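Local coordinates for protease Do-like 2, chloroplastic (Arabidopsis thaliana, PDB 4FLN), which is a chloroplast serine protease that makes the primary cut in the photodamaged D1 protein of plant photosystem II, at residues 368-376 against 495-503; 410-418 against 446-454. All blocks are in the same frame, centred on the assembly; numbering follows the deposited sequence.

Interaction 1 (368-376 against 495-503); sequences GQPSYIIVA and IPSERSADL
Tyr372 and Ser500 meet at the middle of this contact, where the chain following helix 479-493 folds back antiparallel to the outer strand 373-375. Ile374 N donates to Glu498 O (2.9 Å) in the carbonyl plane; the bond from Ser500 N to Tyr372 O is weak.

Serine hydroxyls extend this pairing. Ser500 OG lies between its own N and carbonyl carbon (chi1 53°), where it accepts Tyr372 N at 3.0 Å and donates to Asp502 OD2. Ser371 OG gives its proton to the other oxygen, Asp502 OD1 (2.8 Å), from above the carboxylate plane; the two hydroxyls thus take one oxygen each of the same carboxylate.

The Tyr372 ring, met edge-to-face by Trp66, slides beneath the returning chain, one face against Arg499 C and Ser500 N near its rim. Its OH stands 3.0 Å from both Ser497 O and Arg499 O, two carbonyls competing for one proton. A phenylalanine in place of Tyr372 would probably leave the carbonyls of Ser497 and Arg499 without this hydroxyl.

Apolar contacts flank the polar ones: Ile374 CD1 and Ile495 CD1 touch tip to tip (3.7 Å), and Leu503 CD1 lies against Ile373 CB (4.0 Å). Ile373 CD1 also sits over a face of the Arg499 guanidinium, whose NH2 is salt-bridged to Asp458.

A chain laid antiparallel beside an edge strand and near a helix resembles ligand binding by PDZ domains, and is consistent with an internal PDZ ligand here.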
# COMPACT_ATOMS: atom_id res chain seq x y z
N GLY B 368 -2.24 22.14 -30.67
CA GLY B 368 -3.34 23.07 -30.53
C GLY B 368 -4.45 22.57 -29.62
O GLY B 368 -4.19 21.96 -28.59
N GLN B 369 -5.70 22.82 -30.01
CA GLN B 369 -6.84 22.51 -29.16
C GLN B 369 -7.82 21.56 -29.83
O GLN B 369 -8.12 21.70 -31.02
CB GLN B 369 -7.54 23.80 -28.75
N PRO B 370 -8.36 20.60 -29.05
CA PRO B 370 -9.24 19.54 -29.54
C PRO B 370 -10.61 20.09 -29.89
O PRO B 370 -11.11 21.01 -29.25
CB PRO B 370 -9.34 18.59 -28.35
CG PRO B 370 -9.13 19.45 -27.18
CD PRO B 370 -8.18 20.53 -27.59
N SER B 371 -11.21 19.53 -30.93
CA SER B 371 -12.49 20.00 -31.43
C SER B 371 -13.60 19.65 -30.46
O SER B 371 -13.54 18.63 -29.76
CB SER B 371 -12.77 19.37 -32.78
OG SER B 371 -11.63 19.43 -33.60
N TYR B 372 -14.62 20.50 -30.42
CA TYR B 372 -15.82 20.19 -29.67
C TYR B 372 -17.04 20.92 -30.22
O TYR B 372 -16.92 22.01 -30.77
CB TYR B 372 -15.63 20.44 -28.17
CG TYR B 372 -15.72 21.89 -27.73
CD1 TYR B 372 -16.90 22.40 -27.23
CD2 TYR B 372 -14.61 22.72 -27.80
CE1 TYR B 372 -16.99 23.72 -26.81
CE2 TYR B 372 -14.69 24.04 -27.38
CZ TYR B 372 -15.88 24.53 -26.89
OH TYR B 372 -15.97 25.84 -26.48
N ILE B 373 -18.20 20.30 -30.08
CA ILE B 373 -19.46 20.93 -30.43
C ILE B 373 -20.52 20.53 -29.40
O ILE B 373 -20.55 19.39 -28.93
CB ILE B 373 -19.90 20.59 -31.88
CG1 ILE B 373 -21.21 21.28 -32.23
CG2 ILE B 373 -20.00 19.09 -32.08
CD1 ILE B 373 -21.58 21.15 -33.70
N ILE B 374 -21.37 21.49 -29.01
CA ILE B 374 -22.39 21.25 -28.00
C ILE B 374 -23.79 21.52 -28.54
O ILE B 374 -24.08 22.60 -29.03
CB ILE B 374 -22.16 22.15 -26.76
CG1 ILE B 374 -20.70 22.07 -26.32
CG2 ILE B 374 -23.07 21.74 -25.62
CD1 ILE B 374 -20.40 22.86 -25.06
N VAL B 375 -24.65 20.51 -28.46
CA VAL B 375 -26.03 20.65 -28.89
C VAL B 375 -26.97 20.28 -27.76
O VAL B 375 -26.90 19.17 -27.23
CB VAL B 375 -26.36 19.73 -30.09
CG1 VAL B 375 -27.54 20.30 -30.86
CG2 VAL B 375 -25.16 19.58 -31.00
N ALA B 376 -27.85 21.20 -27.39
CA ALA B 376 -28.81 20.93 -26.33
C ALA B 376 -28.09 20.47 -25.05
O ALA B 376 -28.61 19.66 -24.27
CB ALA B 376 -29.83 19.89 -26.79
N ILE B 495 -19.73 28.17 -20.40
CA ILE B 495 -18.76 27.94 -21.45
C ILE B 495 -18.85 29.07 -22.46
O ILE B 495 -19.94 29.55 -22.78
CB ILE B 495 -19.01 26.57 -22.13
CG1 ILE B 495 -19.29 25.49 -21.07
CG2 ILE B 495 -17.84 26.16 -23.00
CD1 ILE B 495 -19.63 24.13 -21.64
N PRO B 496 -17.69 29.51 -22.95
CA PRO B 496 -17.59 30.65 -23.87
C PRO B 496 -18.35 30.43 -25.16
O PRO B 496 -19.09 31.32 -25.59
CB PRO B 496 -16.09 30.70 -24.17
CG PRO B 496 -15.44 30.08 -22.97
CD PRO B 496 -16.37 29.00 -22.55
N SER B 497 -18.18 29.26 -25.77
CA SER B 497 -18.67 29.01 -27.12
C SER B 497 -19.25 27.62 -27.31
O SER B 497 -18.84 26.67 -26.65
CB SER B 497 -17.54 29.23 -28.13
OG SER B 497 -17.77 28.48 -29.31
N GLU B 498 -20.21 27.51 -28.23
CA GLU B 498 -20.85 26.23 -28.53
C GLU B 498 -19.88 25.30 -29.24
O GLU B 498 -20.03 24.08 -29.19
CB GLU B 498 -22.07 26.45 -29.42
CG GLU B 498 -21.74 26.99 -30.79
CD GLU B 498 -22.43 26.22 -31.89
OE1 GLU B 498 -21.98 26.31 -33.05
OE2 GLU B 498 -23.43 25.53 -31.60
N ARG B 499 -18.89 25.90 -29.89
CA ARG B 499 -17.95 25.17 -30.72
C ARG B 499 -16.52 25.48 -30.33
O ARG B 499 -16.25 26.30 -29.45
CB ARG B 499 -18.08 25.59 -32.19
CG ARG B 499 -19.21 24.96 -32.95
CD ARG B 499 -19.29 25.54 -34.34
NE ARG B 499 -20.68 25.63 -34.79
CZ ARG B 499 -21.21 24.89 -35.76
NH1 ARG B 499 -20.47 23.99 -36.40
NH2 ARG B 499 -22.49 25.04 -36.09
N SER B 500 -15.62 24.82 -31.03
CA SER B 500 -14.23 25.23 -31.11
C SER B 500 -14.10 25.75 -32.54
O SER B 500 -14.80 25.28 -33.44
CB SER B 500 -13.31 24.04 -30.88
OG SER B 500 -13.63 22.96 -31.74
N ALA B 501 -13.23 26.73 -32.73
CA ALA B 501 -13.17 27.50 -33.98
C ALA B 501 -13.16 26.67 -35.28
O ALA B 501 -13.83 27.02 -36.25
CB ALA B 501 -11.98 28.43 -33.94
N ASP B 502 -12.40 25.57 -35.29
CA ASP B 502 -12.23 24.75 -36.48
C ASP B 502 -13.53 24.20 -37.08
O ASP B 502 -13.55 23.77 -38.23
CB ASP B 502 -11.28 23.59 -36.18
CG ASP B 502 -11.61 22.90 -34.87
OD1 ASP B 502 -12.24 21.82 -34.90
OD2 ASP B 502 -11.24 23.44 -33.81
N LEU B 503 -14.60 24.20 -36.29
CA LEU B 503 -15.88 23.67 -36.75
C LEU B 503 -16.83 24.77 -37.26
O LEU B 503 -17.97 24.50 -37.65
CB LEU B 503 -16.55 22.83 -35.65
CG LEU B 503 -15.72 21.70 -35.01
CD1 LEU B 503 -16.50 21.00 -33.88
CD2 LEU B 503 -15.25 20.68 -36.05

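Interaction 2 (410-418 against 446-454); sequences RFRGEQIVI and PIRNIHHLA
The guanidinium of Arg448 lies flat on the ring of Phe411, with planes 19° apart and CZ 4.0 Å from the ring centroid, a cation-pi stack. NH2 stands over the ring centre and NH1 nears CE1. The arginine reaches this face through a bend at chi3 (105°), and CB of Glu414 backs the ring from the opposite side.

Beside the stack, the two backbones are tied directly. Gln415 N donates to Arg448 O at 3.2 Å, in the carbonyl plane and nearly straight. Arg448 O is also met by the CA of Glu414. The Gln415 side chain then runs out extended to the helix start, where OE1 accepts Ile450 N (3.1 Å) and touches Ile450 CG2. That amide stands nearly perpendicular to the one of Asn449. A weak bond from Asn449 ND2 to Gly413 O (3.2 Å) also links the turn to this helix end.

Val417 fills the apolar side: CG2 packs on Ile447 CG2 (3.9 Å) and against Ile450 N, and CG1 faces Leu453 CD2.

The second shell fixes these groups. Asn449 is the N-cap of helix 450-459; its OD1 accepts His452 N (2.9 Å) and, weakly, His451 N, which leaves ND2 for Gly413. Arg448 N donates to ND1 of His452 in the ring plane. A type II turn, Phe411 to Glu414 with Gly413 at positive phi, presents Phe411 to the arginine.

Farther out, Val417 is backbone-bonded to Val439 of strand 437-442, and Phe380 of strand 378-382 packs on both Val417 and Leu453, so the start of helix 450-459 is fastened across the strands of the PDZ sheet.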
# COMPACT_ATOMS: atom_id res chain seq x y z
N ARG B 410 -11.00 3.39 -41.50
CA ARG B 410 -11.55 2.86 -42.75
C ARG B 410 -11.36 3.81 -43.93
O ARG B 410 -11.43 3.40 -45.09
CB ARG B 410 -13.04 2.53 -42.59
CG ARG B 410 -13.35 1.38 -41.64
CD ARG B 410 -14.85 1.19 -41.49
NE ARG B 410 -15.52 2.44 -41.14
CZ ARG B 410 -16.47 2.56 -40.22
NH1 ARG B 410 -16.89 1.49 -39.54
NH2 ARG B 410 -17.01 3.75 -39.98
N PHE B 411 -11.15 5.09 -43.62
CA PHE B 411 -10.86 6.09 -44.64
C PHE B 411 -10.14 7.27 -43.99
O PHE B 411 -10.15 7.40 -42.77
CB PHE B 411 -12.14 6.56 -45.32
CG PHE B 411 -13.19 7.02 -44.36
CD1 PHE B 411 -13.18 8.31 -43.85
CD2 PHE B 411 -14.20 6.16 -43.95
CE1 PHE B 411 -14.14 8.73 -42.96
CE2 PHE B 411 -15.17 6.58 -43.06
CZ PHE B 411 -15.14 7.87 -42.56
N ARG B 412 -9.51 8.12 -44.80
CA ARG B 412 -8.80 9.26 -44.23
C ARG B 412 -9.82 10.20 -43.61
O ARG B 412 -10.92 10.33 -44.13
CB ARG B 412 -7.97 9.98 -45.29
N GLY B 413 -9.48 10.81 -42.48
CA GLY B 413 -10.37 11.75 -41.82
C GLY B 413 -11.40 11.15 -40.87
O GLY B 413 -12.15 11.88 -40.22
N GLU B 414 -11.45 9.83 -40.77
CA GLU B 414 -12.40 9.19 -39.87
C GLU B 414 -12.04 9.47 -38.40
O GLU B 414 -10.87 9.55 -38.03
CB GLU B 414 -12.47 7.68 -40.13
CG GLU B 414 -13.50 6.96 -39.28
CD GLU B 414 -13.40 5.45 -39.39
OE1 GLU B 414 -12.58 4.97 -40.20
OE2 GLU B 414 -14.14 4.73 -38.67
N GLN B 415 -13.07 9.63 -37.58
CA GLN B 415 -12.90 9.77 -36.15
C GLN B 415 -13.97 8.95 -35.47
O GLN B 415 -14.94 8.53 -36.09
CB GLN B 415 -13.08 11.22 -35.70
CG GLN B 415 -11.99 12.17 -36.13
CD GLN B 415 -12.27 13.59 -35.69
OE1 GLN B 415 -13.42 13.99 -35.57
NE2 GLN B 415 -11.22 14.36 -35.44
N ILE B 416 -13.76 8.71 -34.18
CA ILE B 416 -14.80 8.21 -33.31
C ILE B 416 -15.26 9.45 -32.57
O ILE B 416 -14.46 10.11 -31.90
CB ILE B 416 -14.24 7.17 -32.31
CG1 ILE B 416 -13.64 5.97 -33.05
CG2 ILE B 416 -15.33 6.68 -31.38
CD1 ILE B 416 -12.95 4.99 -32.14
N VAL B 417 -16.53 9.78 -32.73
CA VAL B 417 -17.08 10.92 -32.03
C VAL B 417 -17.77 10.42 -30.78
O VAL B 417 -18.58 9.49 -30.83
CB VAL B 417 -18.08 11.68 -32.89
CG1 VAL B 417 -18.53 12.95 -32.16
CG2 VAL B 417 -17.48 12.01 -34.24
N ILE B 418 -17.43 11.02 -29.65
CA ILE B 418 -18.06 10.60 -28.42
C ILE B 418 -18.84 11.73 -27.78
O ILE B 418 -18.54 12.91 -27.96
CB ILE B 418 -17.05 10.06 -27.40
CG1 ILE B 418 -16.18 11.19 -26.87
CG2 ILE B 418 -16.22 8.95 -28.01
CD1 ILE B 418 -15.70 10.95 -25.45
N PRO B 446 -24.84 8.05 -40.96
CA PRO B 446 -23.59 7.64 -40.30
C PRO B 446 -22.59 8.79 -40.21
O PRO B 446 -22.29 9.46 -41.21
CB PRO B 446 -23.06 6.54 -41.22
CG PRO B 446 -24.27 5.99 -41.87
CD PRO B 446 -25.16 7.18 -42.11
N ILE B 447 -22.07 9.02 -39.02
CA ILE B 447 -21.18 10.14 -38.75
C ILE B 447 -19.72 9.79 -39.07
O ILE B 447 -19.16 8.86 -38.51
CB ILE B 447 -21.33 10.60 -37.28
CG1 ILE B 447 -22.73 11.18 -37.07
CG2 ILE B 447 -20.26 11.61 -36.92
CD1 ILE B 447 -23.19 11.20 -35.63
N ARG B 448 -19.13 10.55 -40.00
CA ARG B 448 -17.77 10.28 -40.46
C ARG B 448 -16.72 10.84 -39.51
O ARG B 448 -15.72 10.19 -39.20
CB ARG B 448 -17.57 10.86 -41.87
CG ARG B 448 -18.63 10.43 -42.87
CD ARG B 448 -18.31 10.92 -44.28
NE ARG B 448 -17.82 9.83 -45.12
CZ ARG B 448 -16.59 9.75 -45.62
NH1 ARG B 448 -15.71 10.72 -45.37
NH2 ARG B 448 -16.24 8.71 -46.36
N ASN B 449 -16.95 12.06 -39.04
CA ASN B 449 -16.09 12.71 -38.07
C ASN B 449 -16.87 13.84 -37.44
O ASN B 449 -18.05 14.00 -37.72
CB ASN B 449 -14.83 13.23 -38.74
CG ASN B 449 -15.14 13.99 -40.01
OD1 ASN B 449 -15.72 15.08 -39.97
ND2 ASN B 449 -14.76 13.43 -41.15
N ILE B 450 -16.24 14.65 -36.60
CA ILE B 450 -17.00 15.65 -35.86
C ILE B 450 -17.32 16.91 -36.67
O ILE B 450 -18.25 17.63 -36.35
CB ILE B 450 -16.32 16.02 -34.55
CG1 ILE B 450 -17.30 16.79 -33.66
CG2 ILE B 450 -15.05 16.80 -34.82
CD1 ILE B 450 -16.74 17.14 -32.31
N HIS B 451 -16.54 17.16 -37.72
CA HIS B 451 -16.80 18.28 -38.62
C HIS B 451 -18.06 17.95 -39.41
O HIS B 451 -18.92 18.80 -39.64
CB HIS B 451 -15.61 18.46 -39.56
CG HIS B 451 -15.46 19.85 -40.10
ND1 HIS B 451 -16.31 20.38 -41.04
CD2 HIS B 451 -14.53 20.80 -39.86
CE1 HIS B 451 -15.93 21.61 -41.34
NE2 HIS B 451 -14.85 21.89 -40.63
N HIS B 452 -18.15 16.69 -39.83
CA HIS B 452 -19.33 16.16 -40.49
C HIS B 452 -20.55 16.33 -39.59
O HIS B 452 -21.55 16.96 -39.97
CB HIS B 452 -19.12 14.68 -40.80
CG HIS B 452 -20.22 14.06 -41.61
ND1 HIS B 452 -20.49 12.71 -41.57
CD2 HIS B 452 -21.11 14.61 -42.46
CE1 HIS B 452 -21.50 12.45 -42.38
NE2 HIS B 452 -21.90 13.59 -42.92
N LEU B 453 -20.47 15.78 -38.38
CA LEU B 453 -21.58 15.94 -37.44
C LEU B 453 -21.98 17.40 -37.34
O LEU B 453 -23.16 17.73 -37.34
CB LEU B 453 -21.22 15.40 -36.06
CG LEU B 453 -22.33 15.60 -35.04
CD1 LEU B 453 -23.56 14.78 -35.44
CD2 LEU B 453 -21.86 15.23 -33.63
N ALA B 454 -20.98 18.27 -37.25
CA ALA B 454 -21.22 19.70 -37.10
C ALA B 454 -21.91 20.30 -38.33
O ALA B 454 -22.75 21.19 -38.22
CB ALA B 454 -19.91 20.42 -36.81

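How the interactions relate
Interactions 1 and 2 belong to the same PDZ domain, their centres about 15 Å apart, and both reach its antiparallel sheet; 410-418 and 446-454 fall within the chain loop that interaction 1 closes. Helix 450-459 joins them. Ile373 CD1 of interaction 1 lies 3.6 Å from Ala454 CB, and Ile373 CG2 lies 3.8 Å from Ile450 CD1. Arg499 NH1 packs on the same alanine methyl, so the segment 495-503 rests on the helix whose first turn interaction 2 holds. Neither contact is near the charge-relay residues inferred from relatives, His91, Asp122 and Ser200; in interaction 2, Arg410 packs on the backbone of the bound peptide.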